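Local coordinates for protein A49R (Vaccinia virus, PDB 4D5T) that inhibits host NF-kappa-B activation by interacting with host BTRC, which diminishes ubiquitination of the NF-kappa-B inhibitor alpha and keeps p65 in the cytoplasm, at residues 74-79 / 112-117; 3-8 / 53-58. All blocks are in the same frame, centred on the assembly; numbering follows the deposited sequence.

Interaction 1. Residues 74-79 / 112-117; sequences LDDNEI and PDFKTT
Ile79 and Phe114 bring the starts of helices 76-87 and 112-126 together, their CA atoms 8.2 Å apart, the smallest such separation between residues 74-79 and 112-117. Both are buried, and each side chain sets out toward the opposing segment. Phe114 has CG beside its backbone N (chi1 -62°), which carries the ring across to the beginning of helix 76-87. There one branch of Ile79 does most of the touching: CG1 lies over one face of the ring, displaced toward its rim, 3.4 Å from Phe114 CZ. The carbon stands 17° off the ring normal, a CH-pi contact, and Ile79 CD1 continues along the same side chain to within 3.7 Å of Phe114 CE2. In-plane at the ring's edge is the backbone oxygen of Leu74, 3.7 Å from Phe114 CZ, where it probably meets the weakly positive, hydrogen-bearing rim favourably.

The contact joins two helix beginnings in the all-helical Bcl-2 fold of A49, and the first of these is closed by a capping box. Asp75, at the N-cap, accepts from Glu78 N through OD1 at 2.9 Å in a nearly straight bond. In return, Asp75 N donates to Glu78 OE1, also at 2.9 Å, which accepts through its lone pair anti to the other carboxylate oxygen. The reciprocal pair probably steadies the first turn, and Leu74 and Ile79, which flank the box in sequence, meet the phenyl ring.

Asp76 approaches the ring more loosely and at a slant, with OD1 3.9 Å from Phe114 CE1 and its carboxylate plane 86° from that of the ring. That same oxygen is hydrogen-bonded to Tyr118 OH, one residue beyond 112-117, so a polar link between the two helices runs beside the aromatic contact.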
loop_
_atom_site.group_PDB
_atom_site.type_symbol
_atom_site.label_atom_id
_atom_site.label_comp_id
_atom_site.label_asym_id
_atom_site.label_seq_id
_atom_site.Cartn_x
_atom_site.Cartn_y
_atom_site.Cartn_z
ATOM N N LEU A 74 -16.925 7.079 10.434
ATOM C CA LEU A 74 -16.686 5.961 11.349
ATOM C C LEU A 74 -16.352 6.406 12.754
ATOM O O LEU A 74 -15.743 7.449 12.950
ATOM C CB LEU A 74 -15.554 5.098 10.845
ATOM C CG LEU A 74 -15.726 4.495 9.445
ATOM C CD1 LEU A 74 -14.523 3.621 9.106
ATOM C CD2 LEU A 74 -17.017 3.715 9.309
ATOM N N ASP A 75 -16.738 5.603 13.732
ATOM C CA ASP A 75 -16.311 5.861 15.124
ATOM C C ASP A 75 -15.047 5.062 15.474
ATOM O O ASP A 75 -14.520 4.289 14.661
ATOM C CB ASP A 75 -17.447 5.607 16.131
ATOM C CG ASP A 75 -17.918 4.167 16.154
ATOM O OD1 ASP A 75 -17.136 3.222 15.889
ATOM O OD2 ASP A 75 -19.099 3.966 16.442
ATOM N N ASP A 76 -14.528 5.293 16.676
ATOM C CA ASP A 76 -13.257 4.693 17.036
ATOM C C ASP A 76 -13.309 3.181 17.051
ATOM O O ASP A 76 -12.318 2.535 16.697
ATOM C CB ASP A 76 -12.731 5.227 18.365
ATOM C CG ASP A 76 -11.843 6.435 18.165
ATOM O OD1 ASP A 76 -10.661 6.279 17.679
ATOM O OD2 ASP A 76 -12.361 7.532 18.453
ATOM N N ASN A 77 -14.445 2.644 17.458
ATOM C CA ASN A 77 -14.621 1.203 17.479
ATOM C C ASN A 77 -14.537 0.535 16.110
ATOM O O ASN A 77 -13.891 -0.524 15.906
ATOM C CB ASN A 77 -15.951 0.891 18.080
ATOM C CG ASN A 77 -15.885 -0.356 18.927
ATOM O OD1 ASN A 77 -15.436 -0.308 20.088
ATOM N ND2 ASN A 77 -16.276 -1.490 18.349
ATOM N N GLU A 78 -15.200 1.175 15.150
ATOM C CA GLU A 78 -15.144 0.756 13.758
ATOM C C GLU A 78 -13.751 0.875 13.180
ATOM O O GLU A 78 -13.329 0.025 12.377
ATOM C CB GLU A 78 -16.131 1.593 12.929
ATOM C CG GLU A 78 -17.552 1.231 13.227
ATOM C CD GLU A 78 -18.569 2.206 12.638
ATOM O OE1 GLU A 78 -18.359 3.443 12.698
ATOM O OE2 GLU A 78 -19.610 1.713 12.181
ATOM N N ILE A 79 -13.017 1.928 13.546
ATOM C CA ILE A 79 -11.634 2.073 13.046
ATOM C C ILE A 79 -10.725 0.990 13.613
ATOM O O ILE A 79 -9.873 0.449 12.935
ATOM C CB ILE A 79 -11.033 3.458 13.402
ATOM C CG1 ILE A 79 -11.611 4.502 12.486
ATOM C CG2 ILE A 79 -9.520 3.486 13.167
ATOM C CD1 ILE A 79 -11.269 4.328 11.010
ATOM N N PRO A 112 -6.759 13.333 10.321
ATOM C CA PRO A 112 -5.846 13.802 11.386
ATOM C C PRO A 112 -6.127 13.339 12.830
ATOM O O PRO A 112 -5.171 13.131 13.599
ATOM C CB PRO A 112 -6.006 15.303 11.355
ATOM C CG PRO A 112 -6.482 15.631 9.999
ATOM C CD PRO A 112 -7.285 14.442 9.521
ATOM N N ASP A 113 -7.410 13.107 13.171
ATOM C CA ASP A 113 -7.761 12.502 14.465
ATOM C C ASP A 113 -7.221 11.057 14.564
ATOM O O ASP A 113 -6.584 10.704 15.570
ATOM C CB ASP A 113 -9.286 12.484 14.693
ATOM C CG ASP A 113 -9.867 13.877 14.944
ATOM O OD1 ASP A 113 -9.120 14.859 15.171
ATOM O OD2 ASP A 113 -11.098 14.008 14.933
ATOM N N PHE A 114 -7.451 10.244 13.512
ATOM C CA PHE A 114 -7.036 8.847 13.552
ATOM C C PHE A 114 -5.515 8.698 13.415
ATOM O O PHE A 114 -4.930 7.850 14.043
ATOM C CB PHE A 114 -7.775 8.000 12.494
ATOM C CG PHE A 114 -9.266 7.949 12.683
ATOM C CD1 PHE A 114 -9.836 7.862 13.946
ATOM C CD2 PHE A 114 -10.110 7.960 11.575
ATOM C CE1 PHE A 114 -11.216 7.853 14.105
ATOM C CE2 PHE A 114 -11.501 7.911 11.718
ATOM C CZ PHE A 114 -12.056 7.863 12.995
ATOM N N LYS A 115 -4.866 9.632 12.741
ATOM C CA LYS A 115 -3.421 9.604 12.660
ATOM C C LYS A 115 -2.826 9.866 13.999
ATOM O O LYS A 115 -1.872 9.219 14.429
ATOM C CB LYS A 115 -2.910 10.646 11.652
ATOM C CG LYS A 115 -1.384 10.682 11.561
ATOM C CD LYS A 115 -0.970 11.310 10.251
ATOM C CE LYS A 115 0.515 11.609 10.214
ATOM N NZ LYS A 115 0.912 11.861 8.794
ATOM N N THR A 116 -3.353 10.887 14.703
ATOM C CA THR A 116 -2.879 11.162 16.038
ATOM C C THR A 116 -3.027 9.977 16.981
ATOM O O THR A 116 -2.098 9.635 17.746
ATOM C CB THR A 116 -3.641 12.348 16.662
ATOM O OG1 THR A 116 -3.433 13.482 15.858
ATOM C CG2 THR A 116 -3.104 12.639 18.046
ATOM N N THR A 117 -4.172 9.317 16.925
ATOM C CA THR A 117 -4.419 8.167 17.831
ATOM C C THR A 117 -3.607 6.879 17.468
ATOM O O THR A 117 -3.128 6.198 18.359
ATOM C CB THR A 117 -5.923 7.820 17.838
ATOM O OG1 THR A 117 -6.682 8.987 18.170
ATOM C CG2 THR A 117 -6.222 6.673 18.819
#

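Interaction 2. Residues 3-8 / 53-58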
loop_
_atom_site.group_PDB
_atom_site.type_symbol
_atom_site.label_atom_id
_atom_site.label_comp_id
_atom_site.label_asym_id
_atom_site.label_seq_id
_atom_site.Cartn_x
_atom_site.Cartn_y
_atom_site.Cartn_z
ATOM N N LEU A 3 2.903 14.533 -12.532
ATOM C CA LEU A 3 4.324 14.383 -12.791
ATOM C C LEU A 3 4.859 12.944 -12.689
ATOM O O LEU A 3 4.772 12.328 -11.632
ATOM C CB LEU A 3 5.128 15.276 -11.859
ATOM C CG LEU A 3 6.636 15.307 -12.050
ATOM C CD1 LEU A 3 7.036 15.507 -13.498
ATOM C CD2 LEU A 3 7.143 16.458 -11.197
ATOM N N GLY A 4 5.430 12.457 -13.809
ATOM C CA GLY A 4 6.254 11.248 -13.849
ATOM C C GLY A 4 5.676 9.969 -14.478
ATOM O O GLY A 4 6.325 8.916 -14.308
ATOM N N TYR A 5 4.537 10.034 -15.199
ATOM C CA TYR A 5 4.130 8.904 -16.126
ATOM C C TYR A 5 4.335 9.143 -17.657
ATOM O O TYR A 5 3.629 9.967 -18.333
ATOM C CB TYR A 5 2.693 8.327 -15.862
ATOM C CG TYR A 5 2.333 8.032 -14.391
ATOM C CD1 TYR A 5 2.869 6.952 -13.729
ATOM C CD2 TYR A 5 1.477 8.859 -13.664
ATOM C CE1 TYR A 5 2.582 6.692 -12.393
ATOM C CE2 TYR A 5 1.169 8.599 -12.322
ATOM C CZ TYR A 5 1.726 7.510 -11.698
ATOM O OH TYR A 5 1.440 7.233 -10.361
ATOM N N VAL A 6 5.259 8.371 -18.240
ATOM C CA VAL A 6 5.589 8.525 -19.648
ATOM C C VAL A 6 4.403 8.157 -20.555
ATOM O O VAL A 6 4.137 8.821 -21.550
ATOM C CB VAL A 6 6.819 7.682 -20.015
ATOM C CG1 VAL A 6 7.035 7.651 -21.509
ATOM C CG2 VAL A 6 8.040 8.208 -19.310
ATOM N N SER A 7 3.700 7.084 -20.198
ATOM C CA SER A 7 2.646 6.526 -21.065
ATOM C C SER A 7 1.396 6.224 -20.243
ATOM O O SER A 7 1.146 6.863 -19.182
ATOM C CB SER A 7 3.204 5.260 -21.733
ATOM O OG SER A 7 2.332 4.747 -22.688
ATOM N N ASP A 8 0.606 5.235 -20.662
ATOM C CA ASP A 8 -0.624 4.913 -19.933
ATOM C C ASP A 8 -0.376 4.073 -18.668
ATOM O O ASP A 8 0.751 3.644 -18.399
ATOM C CB ASP A 8 -1.631 4.248 -20.895
ATOM C CG ASP A 8 -1.212 2.853 -21.355
ATOM O OD1 ASP A 8 -0.229 2.270 -20.873
ATOM O OD2 ASP A 8 -1.949 2.289 -22.179
ATOM N N PHE A 53 5.066 1.261 -6.981
ATOM C CA PHE A 53 3.911 0.361 -7.276
ATOM C C PHE A 53 2.713 0.764 -6.450
ATOM O O PHE A 53 1.609 0.992 -7.001
ATOM C CB PHE A 53 4.292 -1.111 -7.088
ATOM C CG PHE A 53 3.131 -2.077 -7.192
ATOM C CD1 PHE A 53 2.720 -2.539 -8.429
ATOM C CD2 PHE A 53 2.536 -2.549 -6.068
ATOM C CE1 PHE A 53 1.643 -3.390 -8.543
ATOM C CE2 PHE A 53 1.501 -3.525 -6.177
ATOM C CZ PHE A 53 1.061 -3.894 -7.418
ATOM N N LEU A 54 2.903 0.879 -5.137
ATOM C CA LEU A 54 1.764 1.240 -4.270
ATOM C C LEU A 54 1.166 2.583 -4.673
ATOM O O LEU A 54 -0.072 2.780 -4.655
ATOM C CB LEU A 54 2.226 1.276 -2.814
ATOM C CG LEU A 54 2.580 -0.064 -2.198
ATOM C CD1 LEU A 54 3.197 0.102 -0.826
ATOM C CD2 LEU A 54 1.323 -0.928 -2.042
ATOM N N ASP A 55 2.024 3.564 -4.963
ATOM C CA ASP A 55 1.581 4.903 -5.319
ATOM C C ASP A 55 0.814 4.893 -6.629
ATOM O O ASP A 55 -0.229 5.507 -6.740
ATOM C CB ASP A 55 2.815 5.832 -5.413
ATOM C CG ASP A 55 2.458 7.260 -5.748
ATOM O OD1 ASP A 55 1.960 7.939 -4.868
ATOM O OD2 ASP A 55 2.655 7.676 -6.887
ATOM N N THR A 56 1.321 4.144 -7.602
ATOM C CA THR A 56 0.597 3.914 -8.871
ATOM C C THR A 56 -0.766 3.275 -8.646
ATOM O O THR A 56 -1.767 3.753 -9.168
ATOM C CB THR A 56 1.466 3.163 -9.850
ATOM O OG1 THR A 56 2.586 3.984 -10.151
ATOM C CG2 THR A 56 0.716 2.874 -11.145
ATOM N N VAL A 57 -0.849 2.231 -7.795
ATOM C CA VAL A 57 -2.101 1.591 -7.563
ATOM C C VAL A 57 -3.056 2.527 -6.853
ATOM O O VAL A 57 -4.270 2.643 -7.218
ATOM C CB VAL A 57 -1.903 0.286 -6.702
ATOM C CG1 VAL A 57 -3.236 -0.334 -6.257
ATOM C CG2 VAL A 57 -1.123 -0.733 -7.483
ATOM N N TYR A 58 -2.557 3.229 -5.841
ATOM C CA TYR A 58 -3.385 4.216 -5.118
ATOM C C TYR A 58 -4.012 5.227 -6.112
ATOM O O TYR A 58 -5.192 5.574 -6.041
ATOM C CB TYR A 58 -2.507 4.924 -4.094
ATOM C CG TYR A 58 -3.197 5.850 -3.171
ATOM C CD1 TYR A 58 -3.409 7.164 -3.526
ATOM C CD2 TYR A 58 -3.630 5.425 -1.921
ATOM C CE1 TYR A 58 -4.013 8.046 -2.649
ATOM C CE2 TYR A 58 -4.258 6.298 -1.036
ATOM C CZ TYR A 58 -4.461 7.584 -1.423
ATOM O OH TYR A 58 -5.046 8.452 -0.569
HETATM O O HOH W 1 3.760 6.210 -8.916
#
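A water-mediated bridge between the N-terminal loop and helix 49-61 of the Bcl-2 fold is the heart of this contact, in which Tyr5, Asp55 and Thr56 gather round one solvent molecule. Tyr5 precedes helix 9-23, and its side chain starts out toward helix 49-61; with CG beside the backbone N (chi1 -46°), the side chain bridges roughly two thirds of the 9.5 Å between the CA atoms of Tyr5 and Thr56, and the phenol oxygen ends near the two helix side chains. The water is hydrogen-bonded to Tyr5 OH at 2.9 Å and to Thr56 OG1 at 2.8 Å, and it donates to Asp55 OD2 at 2.7 Å. Three protein groups thus fix its position, and the water bonds are shorter than the direct approaches, Tyr5 OH to Asp55 OD2 being 3.7 Å.

Asp55 presents its carboxylate with CG anti to the backbone N (chi1 -179°), its plane only 17° from that of the tyrosine ring. Thr56 OG1 has a further partner along its own helix, the carbonyl oxygen of Ser52, so the hydroxyl is shared between the helix backbone and the water. Helix 9-23 adds to the setting through Glu12, which touches both Tyr5 and Thr56. The tyrosine and threonine side chains run past each other in opposite senses, placing Thr56 OG1 at the edge of the Tyr5 ring, near its plane and 3.5 Å from Tyr5 CE1.

The two contacts lie on opposite sides of the chain's centre, with their own centres 29 Å apart and their nearest atoms about 12 Å apart. They come in series along the sequence: interaction 2 ties the loop before helix 9-23 to helix 49-61 before interaction 1 joins the starts of helices 76-87 and 112-126. No helix is common to both, but helix 95-109 lies between the two halves of interaction 1 in sequence and also packs on Leu54, Val57 and Tyr58 of interaction 2. Two distant parts of one all-helical Bcl-2 fold thus meet in different ways, one contact largely aromatic and apolar, the other polar and bridged by water.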